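Local structure of octenoyl-CoA reductase/carboxylase (Streptomyces sp., 4A0S) at residues D116-V121 with E195-P200; M57-P62 with G100-R105; I281-R286 with T314-F319; T24-H29 with L50-V55. The protein probably catalyses the NADPH-dependent reductive carboxylation of 2-octenoyl-CoA, supplying an unusual extender unit for cinnabaramide polyketide biosynthesis. All blocks are in the same frame, centred on the assembly; numbering follows the deposited sequence.

Interaction 1 (D116-V121 with E195-P200); sequences DCSGVV and EAAVSP
Asp116 OD2 has two partners: a water lying 2.7 Å from OD2 links it to Val198 O, 2.6 Å from the same water, and the backbone N of Leu201 donates to OD2 as well. More acceptors surround this water than it has protons, so the bridge is probably shared with neighbouring groups. The other carboxylate oxygen, OD1, comes within 3.3 Å of Ala197 O, a close pair of acceptors rather than a bond; Ser73 OG and Asn75 ND2 donate to OD1 and probably offset the repulsion. The carboxylate reaches this spot because CG stands between the backbone N and the carbonyl carbon (chi1 45°), which brings it up to the backbone of Ala197 to Pro200. Its methylene meets the proline that opens helix 200-210, Asp116 CB lying 3.8 Å from Pro200 CB, with the two side chains crossing obliquely.

Strand 117-124 belongs to the mixed sheet of the GroES-like part of this medium-chain dehydrogenase/reductase fold, and the segment 195-200 packs against it at Cys117 and Ser118. There the backbones almost touch: Cys117 C is 4.0 Å from Ala197 CA, an approach that the small Ala197 probably allows, while the Cys117 side chain turns away to Val69 and Val139. One residue on, Ser118 CB rests 3.7 Å from Ala196 CB, and Ser118 OG lies 3.7 Å from Ala197 CB. That hydroxyl is not pointed at a polar atom of 195-200; it bonds to Trp193 O, one turn earlier on the helix.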
# COMPACT_ATOMS: atom_id res chain seq x y z
N ASP A 116 11.71 -27.87 3.45
CA ASP A 116 12.65 -27.04 4.20
C ASP A 116 13.72 -27.91 4.82
O ASP A 116 13.67 -29.15 4.73
CB ASP A 116 11.96 -26.06 5.19
CG ASP A 116 10.85 -26.69 6.02
OD1 ASP A 116 10.81 -27.91 6.24
OD2 ASP A 116 10.00 -25.92 6.50
N CYS A 117 14.71 -27.28 5.42
CA CYS A 117 15.75 -28.03 6.06
C CYS A 117 16.70 -27.08 6.70
O CYS A 117 16.65 -25.87 6.43
CB CYS A 117 16.49 -28.94 5.07
SG CYS A 117 17.84 -28.20 4.21
N SER A 118 17.53 -27.63 7.58
CA SER A 118 18.70 -26.92 8.04
C SER A 118 19.86 -27.83 7.71
O SER A 118 19.70 -29.05 7.57
CB SER A 118 18.64 -26.66 9.53
OG SER A 118 18.55 -27.89 10.22
N GLY A 119 21.03 -27.24 7.57
CA GLY A 119 22.16 -28.06 7.30
C GLY A 119 23.41 -27.29 7.01
O GLY A 119 23.59 -26.15 7.42
N VAL A 120 24.30 -27.96 6.30
CA VAL A 120 25.61 -27.44 6.07
C VAL A 120 25.89 -27.39 4.58
O VAL A 120 25.67 -28.36 3.86
CB VAL A 120 26.66 -28.31 6.76
CG1 VAL A 120 28.02 -27.72 6.56
CG2 VAL A 120 26.34 -28.46 8.25
N VAL A 121 26.37 -26.24 4.13
CA VAL A 121 26.78 -26.09 2.76
C VAL A 121 27.96 -27.00 2.53
O VAL A 121 28.90 -27.03 3.32
CB VAL A 121 27.17 -24.63 2.46
CG1 VAL A 121 27.67 -24.50 1.05
CG2 VAL A 121 25.97 -23.71 2.71
N GLU A 195 15.35 -28.03 15.20
CA GLU A 195 14.61 -26.81 15.54
C GLU A 195 14.63 -25.79 14.39
O GLU A 195 13.61 -25.18 14.05
CB GLU A 195 15.23 -26.15 16.75
CG GLU A 195 14.86 -26.79 18.07
CD GLU A 195 15.82 -26.38 19.17
OE1 GLU A 195 16.66 -25.50 18.92
OE2 GLU A 195 15.73 -26.93 20.28
N ALA A 196 15.81 -25.61 13.82
CA ALA A 196 16.03 -24.71 12.69
C ALA A 196 15.24 -25.18 11.45
O ALA A 196 14.62 -24.37 10.76
CB ALA A 196 17.51 -24.62 12.37
N ALA A 197 15.22 -26.49 11.23
CA ALA A 197 14.59 -27.12 10.07
C ALA A 197 13.07 -26.99 10.02
O ALA A 197 12.49 -26.98 8.93
CB ALA A 197 14.96 -28.59 10.02
N VAL A 198 12.42 -26.91 11.18
CA VAL A 198 10.96 -26.97 11.22
C VAL A 198 10.25 -25.71 10.72
O VAL A 198 9.09 -25.73 10.36
CB VAL A 198 10.40 -27.38 12.62
CG1 VAL A 198 10.76 -28.81 12.95
CG2 VAL A 198 10.87 -26.41 13.71
N SER A 199 10.99 -24.62 10.64
CA SER A 199 10.38 -23.31 10.50
C SER A 199 10.25 -22.70 9.11
O SER A 199 9.25 -22.07 8.83
CB SER A 199 11.08 -22.32 11.41
OG SER A 199 10.86 -22.70 12.75
N PRO A 200 11.27 -22.87 8.24
CA PRO A 200 11.27 -21.96 7.08
C PRO A 200 9.98 -21.96 6.29
O PRO A 200 9.42 -20.89 6.01
CB PRO A 200 12.44 -22.47 6.24
CG PRO A 200 13.41 -22.98 7.29
CD PRO A 200 12.51 -23.66 8.32
O HOH W 1 7.89 -25.69 8.11

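Interaction 2 (M57-P62 with G100-R105); sequences MPELAP and GGWATR
Polar contact between Glu59 and Arg105 rests on one short bond: Arg105 NH1 donates to Glu59 O over 2.6 Å (N-H...O 145°), with the oxygen tilted 17° from the guanidinium plane. A second bond fixes the rotation of the guanidinium from its own segment, Arg105 NE reaching Trp102 O at 2.7 Å and almost straight (166°), on a lone pair of that carbonyl. Arg105 NH2 forms a salt bridge with Glu64.

CH-pi contacts come next. Ala61 CA sits 3.6 Å from the centroid of the Trp102 six-membered ring, nearly on its normal, and Pro62 CD lies over the same face, 3.7 Å from the centroid of the five-membered ring. At the rim, Glu59 is extended, with CG anti to its N, and its OE2 comes 3.5 Å from Trp102 CH2; carboxylate and ring stand steeply to each other. Beyond the contact, Trp102 NE1 donates to Ile126 O of the second subunit.

With an alanine in place of Trp102, Ala61 and Pro62 would probably lose the surface they lie on, and the Ile126 carbonyl of the neighbouring subunit its donor.

At this junction of the loops after strand 54-56 and helix 89-97, beside the second subunit, the carboxylate at the ring's C-H edge probably adds a weak attraction, and the arginine ties both loops through a carbonyl of each.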
# COMPACT_ATOMS: atom_id res chain seq x y z
N MET A 57 23.12 -38.51 -7.01
CA MET A 57 23.49 -37.12 -6.77
C MET A 57 23.44 -36.34 -8.09
O MET A 57 24.17 -36.69 -9.01
CB MET A 57 24.91 -37.05 -6.22
CG MET A 57 25.42 -35.65 -6.00
SD MET A 57 24.48 -34.77 -4.73
CE MET A 57 25.05 -35.55 -3.24
N PRO A 58 22.60 -35.28 -8.17
CA PRO A 58 22.59 -34.53 -9.43
C PRO A 58 23.79 -33.61 -9.54
O PRO A 58 24.48 -33.35 -8.55
CB PRO A 58 21.32 -33.69 -9.33
CG PRO A 58 21.19 -33.43 -7.88
CD PRO A 58 21.65 -34.70 -7.20
N GLU A 59 24.04 -33.14 -10.76
CA GLU A 59 25.03 -32.12 -10.99
C GLU A 59 24.47 -30.78 -10.50
O GLU A 59 23.29 -30.45 -10.68
CB GLU A 59 25.37 -32.07 -12.47
CG GLU A 59 26.39 -31.02 -12.87
CD GLU A 59 26.58 -30.96 -14.38
OE1 GLU A 59 25.75 -31.53 -15.12
OE2 GLU A 59 27.56 -30.32 -14.82
N LEU A 60 25.35 -30.04 -9.84
CA LEU A 60 24.99 -28.75 -9.28
C LEU A 60 24.99 -27.66 -10.35
O LEU A 60 25.94 -27.50 -11.09
CB LEU A 60 26.00 -28.43 -8.19
CG LEU A 60 25.55 -27.62 -6.99
CD1 LEU A 60 24.35 -28.29 -6.29
CD2 LEU A 60 26.76 -27.52 -6.10
N ALA A 61 23.90 -26.91 -10.43
CA ALA A 61 23.80 -25.77 -11.35
C ALA A 61 24.65 -24.65 -10.79
O ALA A 61 25.00 -24.67 -9.62
CB ALA A 61 22.35 -25.33 -11.48
N PRO A 62 24.98 -23.65 -11.62
CA PRO A 62 25.92 -22.65 -11.10
C PRO A 62 25.35 -21.76 -10.00
O PRO A 62 26.12 -21.16 -9.24
CB PRO A 62 26.27 -21.81 -12.33
CG PRO A 62 25.17 -22.07 -13.31
CD PRO A 62 24.71 -23.46 -13.05
N GLY A 100 14.11 -26.71 -19.88
CA GLY A 100 15.39 -27.04 -20.46
C GLY A 100 16.56 -26.65 -19.57
O GLY A 100 16.38 -26.24 -18.41
N GLY A 101 17.76 -26.77 -20.12
CA GLY A 101 18.97 -26.41 -19.41
C GLY A 101 19.03 -27.15 -18.10
O GLY A 101 18.73 -28.35 -18.03
N TRP A 102 19.39 -26.42 -17.06
CA TRP A 102 19.58 -27.02 -15.75
C TRP A 102 18.31 -27.62 -15.19
O TRP A 102 18.38 -28.53 -14.37
CB TRP A 102 20.17 -26.01 -14.79
CG TRP A 102 21.59 -25.73 -15.11
CD1 TRP A 102 22.09 -24.63 -15.73
CD2 TRP A 102 22.71 -26.59 -14.82
NE1 TRP A 102 23.47 -24.74 -15.85
CE2 TRP A 102 23.87 -25.94 -15.30
CE3 TRP A 102 22.84 -27.85 -14.21
CZ2 TRP A 102 25.15 -26.50 -15.18
CZ3 TRP A 102 24.11 -28.40 -14.09
CH2 TRP A 102 25.25 -27.72 -14.58
N ALA A 103 17.16 -27.13 -15.63
CA ALA A 103 15.89 -27.62 -15.08
C ALA A 103 15.62 -29.08 -15.39
O ALA A 103 14.89 -29.73 -14.65
CB ALA A 103 14.72 -26.76 -15.54
N THR A 104 16.22 -29.61 -16.46
CA THR A 104 15.85 -30.97 -16.88
C THR A 104 16.21 -31.99 -15.81
O THR A 104 15.61 -33.04 -15.73
CB THR A 104 16.44 -31.42 -18.26
OG1 THR A 104 17.81 -31.78 -18.10
CG2 THR A 104 16.31 -30.33 -19.30
N ARG A 105 17.20 -31.67 -14.98
CA ARG A 105 17.61 -32.56 -13.89
C ARG A 105 16.46 -32.95 -12.98
O ARG A 105 16.46 -34.05 -12.43
CB ARG A 105 18.71 -31.95 -13.04
CG ARG A 105 20.06 -31.75 -13.76
CD ARG A 105 20.88 -30.81 -12.90
NE ARG A 105 20.07 -29.62 -12.58
CZ ARG A 105 20.17 -28.87 -11.49
NH1 ARG A 105 21.08 -29.15 -10.56
NH2 ARG A 105 19.37 -27.83 -11.35

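Interaction 3 (I281-R286 with T314-F319); sequences IADDPR and TGRVTF. With CO8 (octanoyl-coenzyme A), chain L.
In the Rossmann-type NADP-binding domain, the short 3-10 turn of Ile281, Ala282 and Asp283 rests on the first turn of helix 316-325, which follows strand 309-312 of the parallel sheet, at Arg316 and Val317. Ala282 lies at the middle: its CB is 3.3 Å from Arg316 O and 3.6 Å from Arg316 CG, and it also sits over one face of the Arg316 guanidinium. Beside it, Ile281 CG2 presses on the backbone, 3.1 Å from Val317 O, a tight approach, and meets Val317 CG1 at 3.9 Å with the two side chains at about a right angle.

The arginine chain runs extended from CG to NE, leaving the helix alongside the alanine so that its tip reaches Asp283. There Arg316 NH2 forms a salt bridge to Asp283 OD1 at 2.6 Å (N-H...O 149°), near the guanidinium plane and nearly along the C-O axis of the acceptor. Leu342 O takes a hydrogen bond from NH1, so two of the guanidinium nitrogens, NH1 and NH2, are bonded.

Just past this turn, Asp284 is the N-cap of helix 285-303, its OD1 accepting from Arg287 N. The second residue of that helix, Arg286, reaches outward to octanoyl-CoA, whose 3'-phosphate meets the guanidinium edge; Arg293 also bonds to the ligand. Arg286 NH2 donates to O7A of the phosphate at 3.1 Å, and Arg286 NH1 more weakly to O8A at 3.5 Å.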
# COMPACT_ATOMS: atom_id res chain seq x y z
N ILE A 281 -20.45 -28.69 6.51
CA ILE A 281 -20.97 -27.33 6.72
C ILE A 281 -20.90 -26.49 5.44
O ILE A 281 -21.79 -25.67 5.18
CB ILE A 281 -20.27 -26.62 7.90
CG1 ILE A 281 -21.10 -25.42 8.35
CG2 ILE A 281 -18.82 -26.23 7.52
CD1 ILE A 281 -20.56 -24.77 9.60
N ALA A 282 -19.87 -26.74 4.63
CA ALA A 282 -19.58 -25.95 3.43
C ALA A 282 -20.69 -26.02 2.38
O ALA A 282 -20.87 -25.07 1.60
CB ALA A 282 -18.27 -26.41 2.82
N ASP A 283 -21.43 -27.13 2.37
CA ASP A 283 -22.52 -27.38 1.42
C ASP A 283 -23.82 -26.67 1.82
O ASP A 283 -24.81 -26.68 1.09
CB ASP A 283 -22.81 -28.89 1.32
CG ASP A 283 -21.56 -29.71 1.02
OD1 ASP A 283 -20.64 -29.21 0.34
OD2 ASP A 283 -21.52 -30.89 1.44
N ASP A 284 -23.80 -26.04 3.00
CA ASP A 284 -25.00 -25.54 3.63
C ASP A 284 -24.86 -24.04 3.91
O ASP A 284 -24.45 -23.64 5.00
CB ASP A 284 -25.23 -26.32 4.94
CG ASP A 284 -26.60 -26.09 5.55
OD1 ASP A 284 -27.23 -25.03 5.34
OD2 ASP A 284 -27.05 -26.99 6.29
N PRO A 285 -25.20 -23.20 2.91
CA PRO A 285 -25.04 -21.74 3.01
C PRO A 285 -25.64 -21.15 4.28
O PRO A 285 -25.00 -20.30 4.92
CB PRO A 285 -25.78 -21.22 1.78
CG PRO A 285 -25.73 -22.34 0.82
CD PRO A 285 -25.83 -23.58 1.64
N ARG A 286 -26.84 -21.59 4.63
CA ARG A 286 -27.53 -21.11 5.82
C ARG A 286 -26.74 -21.37 7.09
O ARG A 286 -26.53 -20.46 7.90
CB ARG A 286 -28.92 -21.75 5.95
CG ARG A 286 -29.72 -21.23 7.14
CD ARG A 286 -29.54 -19.72 7.26
NE ARG A 286 -30.48 -19.09 8.18
CZ ARG A 286 -30.63 -17.77 8.30
NH1 ARG A 286 -29.91 -16.95 7.55
NH2 ARG A 286 -31.51 -17.28 9.17
N THR A 314 -7.34 -24.15 6.07
CA THR A 314 -8.14 -25.33 6.34
C THR A 314 -9.07 -25.62 5.18
O THR A 314 -9.43 -26.76 4.97
CB THR A 314 -8.96 -25.18 7.62
OG1 THR A 314 -9.28 -23.79 7.82
CG2 THR A 314 -8.15 -25.68 8.80
N GLY A 315 -9.47 -24.57 4.47
CA GLY A 315 -10.08 -24.73 3.15
C GLY A 315 -11.59 -24.59 3.08
O GLY A 315 -12.17 -23.81 3.84
N ARG A 316 -12.18 -25.36 2.18
CA ARG A 316 -13.61 -25.33 1.84
C ARG A 316 -14.53 -25.34 3.07
O ARG A 316 -15.51 -24.60 3.14
CB ARG A 316 -13.90 -26.52 0.90
CG ARG A 316 -15.30 -27.07 0.91
CD ARG A 316 -15.56 -27.97 -0.29
NE ARG A 316 -17.00 -28.18 -0.41
CZ ARG A 316 -17.84 -27.37 -1.05
NH1 ARG A 316 -17.40 -26.28 -1.68
NH2 ARG A 316 -19.13 -27.65 -1.09
N VAL A 317 -14.17 -26.15 4.06
CA VAL A 317 -15.01 -26.34 5.23
C VAL A 317 -15.16 -25.06 6.03
O VAL A 317 -16.25 -24.74 6.52
CB VAL A 317 -14.45 -27.48 6.10
CG1 VAL A 317 -15.07 -27.46 7.48
CG2 VAL A 317 -14.72 -28.81 5.44
N THR A 318 -14.07 -24.31 6.15
CA THR A 318 -14.03 -23.12 6.99
C THR A 318 -14.12 -21.83 6.20
O THR A 318 -14.36 -20.76 6.77
CB THR A 318 -12.71 -23.07 7.79
OG1 THR A 318 -11.61 -23.13 6.88
CG2 THR A 318 -12.64 -24.24 8.74
N PHE A 319 -13.90 -21.90 4.89
CA PHE A 319 -13.68 -20.67 4.15
C PHE A 319 -14.89 -19.76 4.12
O PHE A 319 -14.75 -18.56 4.24
CB PHE A 319 -13.20 -20.94 2.74
CG PHE A 319 -12.78 -19.70 2.02
CD1 PHE A 319 -11.51 -19.20 2.18
CD2 PHE A 319 -13.67 -19.02 1.21
CE1 PHE A 319 -11.11 -18.05 1.53
CE2 PHE A 319 -13.28 -17.85 0.56
CZ PHE A 319 -12.00 -17.37 0.73
N1A CO8 L . -39.15 -10.29 4.96
C2A CO8 L . -38.82 -9.65 6.08
N3A CO8 L . -37.61 -9.77 6.62
C4A CO8 L . -36.67 -10.54 6.03
C5A CO8 L . -36.98 -11.22 4.85
C6A CO8 L . -38.27 -11.08 4.32
N6A CO8 L . -38.61 -11.71 3.20
N7A CO8 L . -35.90 -11.90 4.48
C8A CO8 L . -34.94 -11.66 5.38
N9A CO8 L . -35.41 -10.83 6.33
C1B CO8 L . -34.63 -10.31 7.51
C2B CO8 L . -34.29 -11.33 8.61
O2B CO8 L . -34.45 -10.70 9.90
C3B CO8 L . -32.82 -11.67 8.35
O3B CO8 L . -32.13 -11.94 9.57
P3B CO8 L . -31.48 -13.40 9.84
O7A CO8 L . -32.70 -14.44 9.65
O8A CO8 L . -30.45 -13.66 8.62
O9A CO8 L . -30.84 -13.46 11.18
C4B CO8 L . -32.28 -10.37 7.79
O4B CO8 L . -33.35 -9.85 6.96
C5B CO8 L . -30.97 -10.64 7.00
O5B CO8 L . -30.28 -9.41 6.66
P1A CO8 L . -29.33 -8.61 7.73
O1A CO8 L . -28.61 -7.43 6.87
O2A CO8 L . -30.09 -8.08 8.89
O3A CO8 L . -28.16 -9.63 8.24
P2A CO8 L . -26.59 -9.56 7.78
O4A CO8 L . -26.00 -11.00 8.21
O5A CO8 L . -25.78 -8.43 8.32
O6A CO8 L . -26.58 -9.59 6.16
CBP CO8 L . -26.02 -8.86 3.91
CCP CO8 L . -25.68 -8.78 5.40
CDP CO8 L . -25.82 -10.32 3.47
CEP CO8 L . -25.05 -7.94 3.15
CAP CO8 L . -27.50 -8.42 3.72
OAP CO8 L . -27.73 -7.16 4.37
C9P CO8 L . -27.88 -8.26 2.25
O9P CO8 L . -28.02 -9.23 1.50
N8P CO8 L . -28.00 -6.98 1.89
C7P CO8 L . -28.30 -6.55 0.53
C6P CO8 L . -27.05 -6.78 -0.33
C5P CO8 L . -27.49 -7.04 -1.77
O5P CO8 L . -27.80 -8.16 -2.15
N4P CO8 L . -27.54 -5.95 -2.54
C3P CO8 L . -27.17 -4.61 -2.06
C2P CO8 L . -27.03 -3.70 -3.27
S1P CO8 L . -25.42 -3.88 -4.13
C1' CO8 L . -25.57 -2.43 -5.03
O1' CO8 L . -26.25 -2.43 -6.06
C2' CO8 L . -24.97 -1.28 -4.52
C3' CO8 L . -25.04 -0.06 -5.17
C4' CO8 L . -24.39 1.10 -4.71
C5' CO8 L . -23.73 0.99 -3.33
C6' CO8 L . -23.32 2.39 -2.83
C7' CO8 L . -22.98 2.26 -1.35
C8' CO8 L . -22.47 3.59 -0.82

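Interaction 4 (T24-H29 with L50-V55); sequences TYLALH and LRLGEV
The His29 imidazole is sandwiched by aliphatic carbons of 50-55: Arg51 CB lies 3.7 Å from its centroid over one face and Val55 CG1 4.0 Å from it over the opposite face. At the ring edge comes Gly53 N, while ND1, with its partner in the ring plane, donates to Ala27 O at 2.9 Å and 165°. The ring stands here because CG is placed between the backbone N and the carbonyl carbon (chi1 65°), which leans it over to the neighbouring strand, between Arg51 and Val55. Tyr25 offers a face to the other branch of the same valine, Val55 CG2 standing 3.7 Å from its centroid.

These rings share one side of an antiparallel ladder, part of a sheet in which strand 24-31 pairs with 51-52 and 54-56 across a corner at Gly53, and also with 110-112. Tyr25 with Val55, Ala27 with Gly53 and His29 with Arg51 are the hydrogen-bonded pairs, each joined by two backbone bonds. Ala27 O serves two donors, since Gly53 N at 3.2 Å and His29 ND1 arrive from opposite faces of its carbonyl plane. A leucine in place of His29 would probably leave Ala27 O with one donor fewer and Arg51 CB and Val55 CG1 without the flat ring between them.

On the other side of the ladder Leu26 CD1 packs 3.7 Å from Leu52 CG, and Leu28 CG lies 3.8 Å from Leu50 CD2, next to helix 393-401. At the strand end Thr24 OG1 donates to Glu54 OE1 at 2.6 Å, and OE1 accepts on its anti lone pair.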
# COMPACT_ATOMS: atom_id res chain seq x y z
N THR A 24 25.75 -40.97 -4.88
CA THR A 24 24.35 -41.17 -4.50
C THR A 24 24.15 -40.67 -3.09
O THR A 24 25.10 -40.44 -2.35
CB THR A 24 23.93 -42.67 -4.56
OG1 THR A 24 24.56 -43.38 -3.49
CG2 THR A 24 24.31 -43.32 -5.89
N TYR A 25 22.89 -40.50 -2.71
CA TYR A 25 22.61 -40.19 -1.34
C TYR A 25 21.29 -40.77 -0.92
O TYR A 25 20.44 -41.05 -1.77
CB TYR A 25 22.68 -38.68 -1.09
CG TYR A 25 21.65 -37.87 -1.82
CD1 TYR A 25 21.93 -37.38 -3.08
CD2 TYR A 25 20.42 -37.57 -1.23
CE1 TYR A 25 21.02 -36.62 -3.76
CE2 TYR A 25 19.48 -36.80 -1.92
CZ TYR A 25 19.79 -36.34 -3.18
OH TYR A 25 18.90 -35.57 -3.89
N LEU A 26 21.13 -40.94 0.39
CA LEU A 26 19.89 -41.43 0.98
C LEU A 26 18.80 -40.36 0.91
O LEU A 26 19.01 -39.20 1.29
CB LEU A 26 20.13 -41.86 2.43
CG LEU A 26 19.01 -42.56 3.19
CD1 LEU A 26 18.62 -43.85 2.49
CD2 LEU A 26 19.45 -42.85 4.62
N ALA A 27 17.64 -40.74 0.41
CA ALA A 27 16.57 -39.78 0.24
C ALA A 27 15.21 -40.40 0.46
O ALA A 27 14.95 -41.52 0.01
CB ALA A 27 16.62 -39.16 -1.14
N LEU A 28 14.35 -39.65 1.15
CA LEU A 28 12.94 -39.94 1.19
C LEU A 28 12.42 -39.48 -0.15
O LEU A 28 12.58 -38.32 -0.51
CB LEU A 28 12.25 -39.16 2.30
CG LEU A 28 10.81 -39.60 2.57
CD1 LEU A 28 10.76 -40.99 3.25
CD2 LEU A 28 10.10 -38.55 3.39
N HIS A 29 11.83 -40.41 -0.90
CA HIS A 29 11.37 -40.05 -2.24
C HIS A 29 10.16 -40.84 -2.66
O HIS A 29 9.77 -41.83 -2.02
CB HIS A 29 12.49 -40.26 -3.26
CG HIS A 29 12.91 -41.69 -3.40
ND1 HIS A 29 13.76 -42.31 -2.51
CD2 HIS A 29 12.59 -42.62 -4.33
CE1 HIS A 29 13.95 -43.56 -2.89
NE2 HIS A 29 13.25 -43.78 -3.99
N LEU A 50 5.95 -43.51 0.05
CA LEU A 50 7.27 -43.05 0.47
C LEU A 50 8.31 -44.16 0.41
O LEU A 50 8.06 -45.27 0.86
CB LEU A 50 7.22 -42.43 1.86
CG LEU A 50 6.57 -41.04 1.84
CD1 LEU A 50 6.35 -40.51 3.25
CD2 LEU A 50 7.40 -40.04 1.01
N ARG A 51 9.45 -43.85 -0.20
CA ARG A 51 10.57 -44.79 -0.30
C ARG A 51 11.76 -44.14 0.36
O ARG A 51 11.90 -42.92 0.31
CB ARG A 51 10.92 -45.10 -1.76
CG ARG A 51 9.74 -45.39 -2.70
CD ARG A 51 9.26 -46.83 -2.63
NE ARG A 51 7.85 -46.93 -3.04
CZ ARG A 51 7.08 -48.00 -2.87
NH1 ARG A 51 7.56 -49.10 -2.31
NH2 ARG A 51 5.81 -47.98 -3.27
N LEU A 52 12.60 -44.95 1.00
CA LEU A 52 13.86 -44.44 1.48
C LEU A 52 14.97 -45.28 0.89
O LEU A 52 15.05 -46.48 1.14
CB LEU A 52 13.93 -44.46 3.01
CG LEU A 52 15.14 -43.75 3.61
CD1 LEU A 52 15.07 -42.25 3.38
CD2 LEU A 52 15.18 -44.05 5.12
N GLY A 53 15.81 -44.63 0.10
CA GLY A 53 16.92 -45.31 -0.54
C GLY A 53 17.81 -44.31 -1.26
O GLY A 53 17.50 -43.10 -1.33
N GLU A 54 18.91 -44.85 -1.79
CA GLU A 54 19.89 -44.06 -2.51
C GLU A 54 19.31 -43.54 -3.81
O GLU A 54 18.65 -44.26 -4.55
CB GLU A 54 21.15 -44.89 -2.79
CG GLU A 54 21.92 -45.35 -1.54
CD GLU A 54 22.48 -44.20 -0.72
OE1 GLU A 54 23.28 -43.41 -1.26
OE2 GLU A 54 22.13 -44.09 0.48
N VAL A 55 19.57 -42.27 -4.08
CA VAL A 55 19.19 -41.69 -5.34
C VAL A 55 20.45 -41.03 -5.91
O VAL A 55 21.35 -40.66 -5.16
CB VAL A 55 18.05 -40.63 -5.20
CG1 VAL A 55 16.76 -41.27 -4.70
CG2 VAL A 55 18.48 -39.51 -4.28

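In the fold
Interactions 2 and 4 are neighbours: their centres lie 18 Å apart and they touch where Met57 CE packs 3.6 Å from Tyr25 CD1, just past the end of segment 50-55 along the chain. Interaction 1 stands apart from both, about 8 Å from interaction 2 and about 10 Å from interaction 4 between nearest atoms, but it comes near the ligands: the side chain of Asp116 is about 8 Å from bound NADP and from one octanoyl-CoA. Interaction 3 lies across the chain centre from interaction 1, their centres 35 Å apart, in the cofactor-binding domain; the side chain of Val317 is about 6 Å from NADP, and Arg286 bonds to the 3'-phosphate of a different octanoyl-CoA.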